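Local coordinates for protein SusD homolog (Bacteroides thetaiotaomicron VPI-5482, PDB 3IV0) that probably binds glycans at the bacterial outer membrane as a SusD-family lipoprotein, although its own ligand is not known, at residues A[39-44]-A[92-97]; A[321-326]-A[341-346]. One frame throughout, in Å; residues are numbered along the deposited sequence.

Overall arrangement
Read from the N terminus, the chain makes two separate closures, each finished before the next begins. In interaction 1, residues 39-44, at the joint between helix 19-39 and helix 43-50, meet residues 92-97 at the start of helix 93-108, closing a loop of 47 residues that includes the rest of helix 43-50, strand 55-57 and helices 63-69 and 73-79. Later, interaction 2 brings residues 341-346 back onto the end of helix 318-323, closing an excursion of 14 residues without helix or strand. The two follow in series, neither nesting nor crossing, with centres about 28 Å and nearest atoms about 10 Å apart. One ties N-terminal helices together; the other fastens a loop in the later half.

Interaction 1 (A[39-44]-A[92-97]); sequences SQRPFL and WDVFYT
Phe95 drives the edge of its ring into the face of Phe43, a T-shaped pair with centroids 4.9 Å apart and planes at 68°. CE2 and CZ of Phe95 do the touching: CZ stands over the middle of the Phe43 ring, and the two CE2 atoms of Phe43 and Phe95 come within 3.7 Å. An alanine at Phe43 would strip the Phe95 edge of the face it meets, and is likely to open a gap there. Beside this apolar contact runs a polar one. Arg41 has two conformers, and the contacts told here are those of one of them. Its NH2 gives a bent hydrogen bond to Asp93 OD1 (2.8 Å from Arg41 NH2, 136° at the hydrogen), reaching the syn lone pair of that oxygen, which sits tilted out of the guanidinium plane, as part of a salt bridge. Val94 CG2 lies over the centre of one guanidinium face, 3.6 Å from Arg41 CZ. A bend at chi2 (87°) carries the guanidinium across to the start of helix 93-108, where Arg41 NH1 also bonds Gln91 O. The frame is the helical packing of the SusD family's N-terminal region: Pro42, centre of an inverse gamma turn, occupies the N-cap position of helix 43-50, as Trp92 does for helix 93-108. Farther out, helix 117-142 backs both rings, with Phe137 and Ala141 against Phe43 and Ile138 against Phe95.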
# COMPACT_ATOMS: atom_id res chain seq x y z
N SER A 39 -6.82 4.38 10.59
CA SER A 39 -7.30 5.07 11.77
C SER A 39 -8.43 4.39 12.49
O SER A 39 -8.56 4.60 13.70
CB SER A 39 -7.61 6.54 11.45
OG SER A 39 -6.43 7.25 11.14
N GLN A 40 -9.25 3.61 11.79
CA GLN A 40 -10.32 2.86 12.43
C GLN A 40 -10.08 1.35 12.37
O GLN A 40 -10.81 0.60 13.00
CB GLN A 40 -11.69 3.22 11.82
CG GLN A 40 -12.14 4.68 12.13
CD GLN A 40 -13.51 5.13 11.51
OE1 GLN A 40 -13.99 4.61 10.50
NE2 GLN A 40 -14.11 6.14 12.13
N ARG A 41 -9.14 0.92 11.51
CA ARG A 41 -8.74 -0.50 11.32
C ARG A 41 -7.25 -0.54 11.01
O ARG A 41 -6.75 0.33 10.29
CB ARG A 41 -9.43 -1.15 10.11
CG ARG A 41 -10.88 -1.36 10.20
CD ARG A 41 -11.67 -0.13 9.74
NE ARG A 41 -13.11 -0.27 9.98
CZ ARG A 41 -13.93 -0.93 9.16
NH1 ARG A 41 -13.46 -1.50 8.06
NH2 ARG A 41 -15.23 -1.05 9.45
N PRO A 42 -6.53 -1.56 11.50
CA PRO A 42 -5.15 -1.77 11.03
C PRO A 42 -5.10 -2.57 9.73
O PRO A 42 -4.34 -3.52 9.59
CB PRO A 42 -4.54 -2.53 12.19
CG PRO A 42 -5.65 -3.37 12.69
CD PRO A 42 -6.89 -2.53 12.54
N PHE A 43 -5.92 -2.16 8.79
CA PHE A 43 -6.10 -2.89 7.54
C PHE A 43 -4.82 -3.02 6.75
O PHE A 43 -4.47 -4.11 6.32
CB PHE A 43 -7.17 -2.18 6.69
CG PHE A 43 -7.31 -2.67 5.28
CD1 PHE A 43 -6.46 -2.20 4.28
CD2 PHE A 43 -8.29 -3.58 4.93
CE1 PHE A 43 -6.60 -2.64 2.98
CE2 PHE A 43 -8.46 -3.98 3.61
CZ PHE A 43 -7.58 -3.54 2.65
N LEU A 44 -4.13 -1.92 6.51
CA LEU A 44 -2.97 -1.96 5.62
C LEU A 44 -1.86 -2.81 6.18
O LEU A 44 -1.26 -3.61 5.44
CB LEU A 44 -2.51 -0.54 5.26
CG LEU A 44 -1.41 -0.43 4.21
CD1 LEU A 44 -1.71 -1.27 2.96
CD2 LEU A 44 -1.32 1.04 3.85
N TRP A 92 -15.88 -4.03 4.26
CA TRP A 92 -15.54 -3.03 3.25
C TRP A 92 -16.33 -1.74 3.37
O TRP A 92 -16.19 -0.83 2.55
CB TRP A 92 -15.60 -3.63 1.83
CG TRP A 92 -16.88 -4.28 1.46
CD1 TRP A 92 -18.15 -3.91 1.85
CD2 TRP A 92 -17.02 -5.44 0.67
NE1 TRP A 92 -19.06 -4.76 1.30
CE2 TRP A 92 -18.41 -5.71 0.56
CE3 TRP A 92 -16.11 -6.26 -0.01
CZ2 TRP A 92 -18.89 -6.79 -0.14
CZ3 TRP A 92 -16.60 -7.35 -0.73
CH2 TRP A 92 -17.98 -7.60 -0.79
N ASP A 93 -17.14 -1.61 4.42
CA ASP A 93 -18.03 -0.45 4.59
C ASP A 93 -17.34 0.90 4.53
O ASP A 93 -17.87 1.82 3.88
CB ASP A 93 -18.87 -0.56 5.90
CG ASP A 93 -18.03 -0.57 7.17
OD1 ASP A 93 -16.92 -1.12 7.17
OD2 ASP A 93 -18.50 -0.04 8.22
N VAL A 94 -16.20 1.07 5.18
CA VAL A 94 -15.58 2.38 5.22
C VAL A 94 -14.98 2.75 3.87
O VAL A 94 -15.09 3.88 3.43
CB VAL A 94 -14.55 2.48 6.32
CG1 VAL A 94 -13.95 3.91 6.35
CG2 VAL A 94 -15.21 2.14 7.68
N PHE A 95 -14.40 1.78 3.16
CA PHE A 95 -13.98 2.05 1.78
C PHE A 95 -15.17 2.46 0.92
O PHE A 95 -15.05 3.36 0.07
CB PHE A 95 -13.32 0.81 1.15
CG PHE A 95 -11.95 0.49 1.69
CD1 PHE A 95 -10.87 1.29 1.35
CD2 PHE A 95 -11.74 -0.62 2.49
CE1 PHE A 95 -9.61 0.97 1.84
CE2 PHE A 95 -10.48 -0.91 2.96
CZ PHE A 95 -9.45 -0.14 2.62
N TYR A 96 -16.32 1.78 1.08
CA TYR A 96 -17.48 2.20 0.29
C TYR A 96 -18.03 3.58 0.69
O TYR A 96 -18.61 4.26 -0.16
CB TYR A 96 -18.60 1.14 0.29
CG TYR A 96 -18.34 0.05 -0.73
CD1 TYR A 96 -18.48 0.29 -2.08
CD2 TYR A 96 -17.89 -1.18 -0.33
CE1 TYR A 96 -18.19 -0.67 -2.99
CE2 TYR A 96 -17.61 -2.15 -1.24
CZ TYR A 96 -17.77 -1.90 -2.56
OH TYR A 96 -17.46 -2.91 -3.44
N THR A 97 -17.81 4.02 1.91
CA THR A 97 -18.13 5.41 2.26
C THR A 97 -17.31 6.36 1.38
O THR A 97 -17.85 7.32 0.84
CB THR A 97 -17.89 5.70 3.74
OG1 THR A 97 -18.69 4.82 4.54
CG2 THR A 97 -18.22 7.17 4.12

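Interaction 2 (A[321-326]-A[341-346]); sequences ELWFDE and IKKFWN
Lys343 lies stretched across one face of the Trp323 indole, and this pair forms the tight, buried half of the contact. Lys343 CG is 3.6 Å from the centroid of the five-membered ring of Trp323 and nearly on the ring normal, a CH-pi contact, while Lys343 CD passes 3.6 Å from Trp323 CE3. The chain then runs on to Lys343 NZ, 4.1 Å from the centroid of the six-membered ring of Trp323 and off-centre, in a cation-pi contact. With CG anti to the backbone N (chi1 175°) and every later torsion extended, the methylenes of Lys343 pass obliquely over the face from the five- to the six-membered ring. Beyond the ring, Lys343 NZ forms a salt bridge with Glu426 and hydrogen bonds to the carbonyls of Ile424 and Glu422, while Trp323 NE1 bonds Ser253 OG. The backbones join here as well: Trp323 O accepts from Lys342 N (2.9 Å) and, weakly, from Lys343 N, in the type I turn from Lys342 to Trp345. A single beta bridge pairs Phe324 with Ile341, whose side chains lie side by side, Phe324 CD2 being 3.8 Å from Ile341 CG1.

Lys342, on the more open side, behaves differently. Its extended chain crosses the end of helix 318-323, bringing Lys342 CE within 3.3 Å of Glu321 O, and its ammonium reaches the backbone through a water. That water accepts from Lys342 NZ at 2.8 Å and donates to the carbonyl oxygens of Glu321 and Phe324. Two neighbouring lysines are thus used differently: the buried charge of Lys343 is met by a carboxylate, carbonyls and an aromatic face, whereas that of Lys342 probably complements the partial negative charge of the backbone carbonyls of Glu321 and Phe324, reached through the water.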
# COMPACT_ATOMS: atom_id res chain seq x y z
N GLU A 321 22.27 -1.57 8.50
CA GLU A 321 22.67 -0.76 9.64
C GLU A 321 21.64 0.30 10.00
O GLU A 321 21.45 0.66 11.17
CB GLU A 321 24.00 -0.07 9.35
CG GLU A 321 25.22 -0.92 9.36
CD GLU A 321 25.44 -1.75 8.10
OE1 GLU A 321 24.96 -1.39 7.01
OE2 GLU A 321 26.15 -2.79 8.19
N LEU A 322 20.97 0.84 8.99
CA LEU A 322 20.12 2.00 9.25
C LEU A 322 18.69 1.64 9.58
O LEU A 322 18.01 2.45 10.21
CB LEU A 322 20.14 2.96 8.07
CG LEU A 322 21.46 3.66 7.81
CD1 LEU A 322 21.50 4.33 6.46
CD2 LEU A 322 21.75 4.71 8.91
N TRP A 323 18.24 0.49 9.14
CA TRP A 323 16.83 0.13 9.32
C TRP A 323 16.61 -0.91 10.39
O TRP A 323 15.49 -1.10 10.83
CB TRP A 323 16.22 -0.32 8.01
CG TRP A 323 16.07 0.75 7.00
CD1 TRP A 323 16.33 2.06 7.16
CD2 TRP A 323 15.54 0.60 5.68
NE1 TRP A 323 16.04 2.75 5.99
CE2 TRP A 323 15.55 1.86 5.07
CE3 TRP A 323 15.08 -0.49 4.94
CZ2 TRP A 323 15.08 2.07 3.78
CZ3 TRP A 323 14.60 -0.28 3.67
CH2 TRP A 323 14.64 0.98 3.09
N PHE A 324 17.68 -1.59 10.81
CA PHE A 324 17.57 -2.66 11.78
C PHE A 324 18.56 -2.42 12.92
O PHE A 324 19.55 -1.70 12.75
CB PHE A 324 17.84 -4.04 11.16
CG PHE A 324 16.90 -4.38 10.05
CD1 PHE A 324 17.18 -3.96 8.76
CD2 PHE A 324 15.77 -5.14 10.29
CE1 PHE A 324 16.31 -4.24 7.74
CE2 PHE A 324 14.88 -5.43 9.24
CZ PHE A 324 15.17 -5.00 7.97
N ASP A 325 18.27 -3.01 14.07
CA ASP A 325 19.26 -3.03 15.16
C ASP A 325 20.27 -4.17 14.95
O ASP A 325 20.25 -4.92 13.98
CB ASP A 325 18.55 -3.06 16.51
CG ASP A 325 17.92 -4.41 16.84
OD1 ASP A 325 18.21 -5.43 16.20
OD2 ASP A 325 17.10 -4.46 17.80
N GLU A 326 21.22 -4.25 15.87
CA GLU A 326 22.33 -5.19 15.70
C GLU A 326 21.91 -6.65 15.84
O GLU A 326 22.64 -7.55 15.44
CB GLU A 326 23.46 -4.82 16.68
CG GLU A 326 24.79 -5.42 16.33
CD GLU A 326 25.93 -4.77 17.10
OE1 GLU A 326 26.46 -3.74 16.63
OE2 GLU A 326 26.28 -5.29 18.18
N ILE A 341 12.93 -2.99 14.56
CA ILE A 341 13.18 -2.36 13.28
C ILE A 341 13.02 -0.86 13.46
O ILE A 341 11.99 -0.43 13.98
CB ILE A 341 12.17 -2.89 12.24
CG1 ILE A 341 12.45 -4.36 12.00
CG2 ILE A 341 12.23 -2.07 10.97
CD1 ILE A 341 11.38 -5.08 11.14
N LYS A 342 14.02 -0.09 13.07
CA LYS A 342 14.08 1.34 13.33
C LYS A 342 13.93 2.22 12.07
O LYS A 342 14.01 3.44 12.10
CB LYS A 342 15.39 1.68 14.05
CG LYS A 342 16.60 1.45 13.25
CD LYS A 342 17.85 1.80 14.10
CE LYS A 342 19.13 1.55 13.33
NZ LYS A 342 20.32 1.83 14.18
N LYS A 343 13.61 1.54 10.97
CA LYS A 343 13.44 2.17 9.65
C LYS A 343 12.55 3.40 9.68
O LYS A 343 12.85 4.38 9.05
CB LYS A 343 12.81 1.14 8.69
CG LYS A 343 12.46 1.68 7.30
CD LYS A 343 12.00 0.58 6.39
CE LYS A 343 11.51 1.16 5.06
NZ LYS A 343 11.05 0.11 4.12
N PHE A 344 11.44 3.34 10.42
CA PHE A 344 10.43 4.40 10.35
C PHE A 344 10.50 5.40 11.48
O PHE A 344 9.58 6.20 11.65
CB PHE A 344 9.05 3.75 10.34
CG PHE A 344 8.82 2.84 9.16
CD1 PHE A 344 8.36 3.35 7.97
CD2 PHE A 344 9.06 1.49 9.24
CE1 PHE A 344 8.20 2.52 6.87
CE2 PHE A 344 8.88 0.65 8.17
CZ PHE A 344 8.45 1.16 6.98
N TRP A 345 11.50 5.32 12.35
CA TRP A 345 11.45 6.14 13.56
C TRP A 345 11.37 7.63 13.29
O TRP A 345 12.23 8.23 12.66
CB TRP A 345 12.60 5.82 14.51
CG TRP A 345 12.46 4.50 15.17
CD1 TRP A 345 11.43 3.62 15.06
CD2 TRP A 345 13.38 3.93 16.10
NE1 TRP A 345 11.67 2.51 15.83
CE2 TRP A 345 12.86 2.68 16.49
CE3 TRP A 345 14.59 4.36 16.64
CZ2 TRP A 345 13.53 1.83 17.39
CZ3 TRP A 345 15.25 3.52 17.54
CH2 TRP A 345 14.72 2.29 17.91
N ASN A 346 10.28 8.19 13.78
CA ASN A 346 9.99 9.61 13.88
C ASN A 346 9.13 9.70 15.12
O ASN A 346 7.90 9.66 15.10
CB ASN A 346 9.25 10.10 12.66
CG ASN A 346 10.19 10.56 11.56
OD1 ASN A 346 11.03 11.45 11.80
ND2 ASN A 346 10.12 9.93 10.39
O HOH W 1 21.84 -0.45 13.50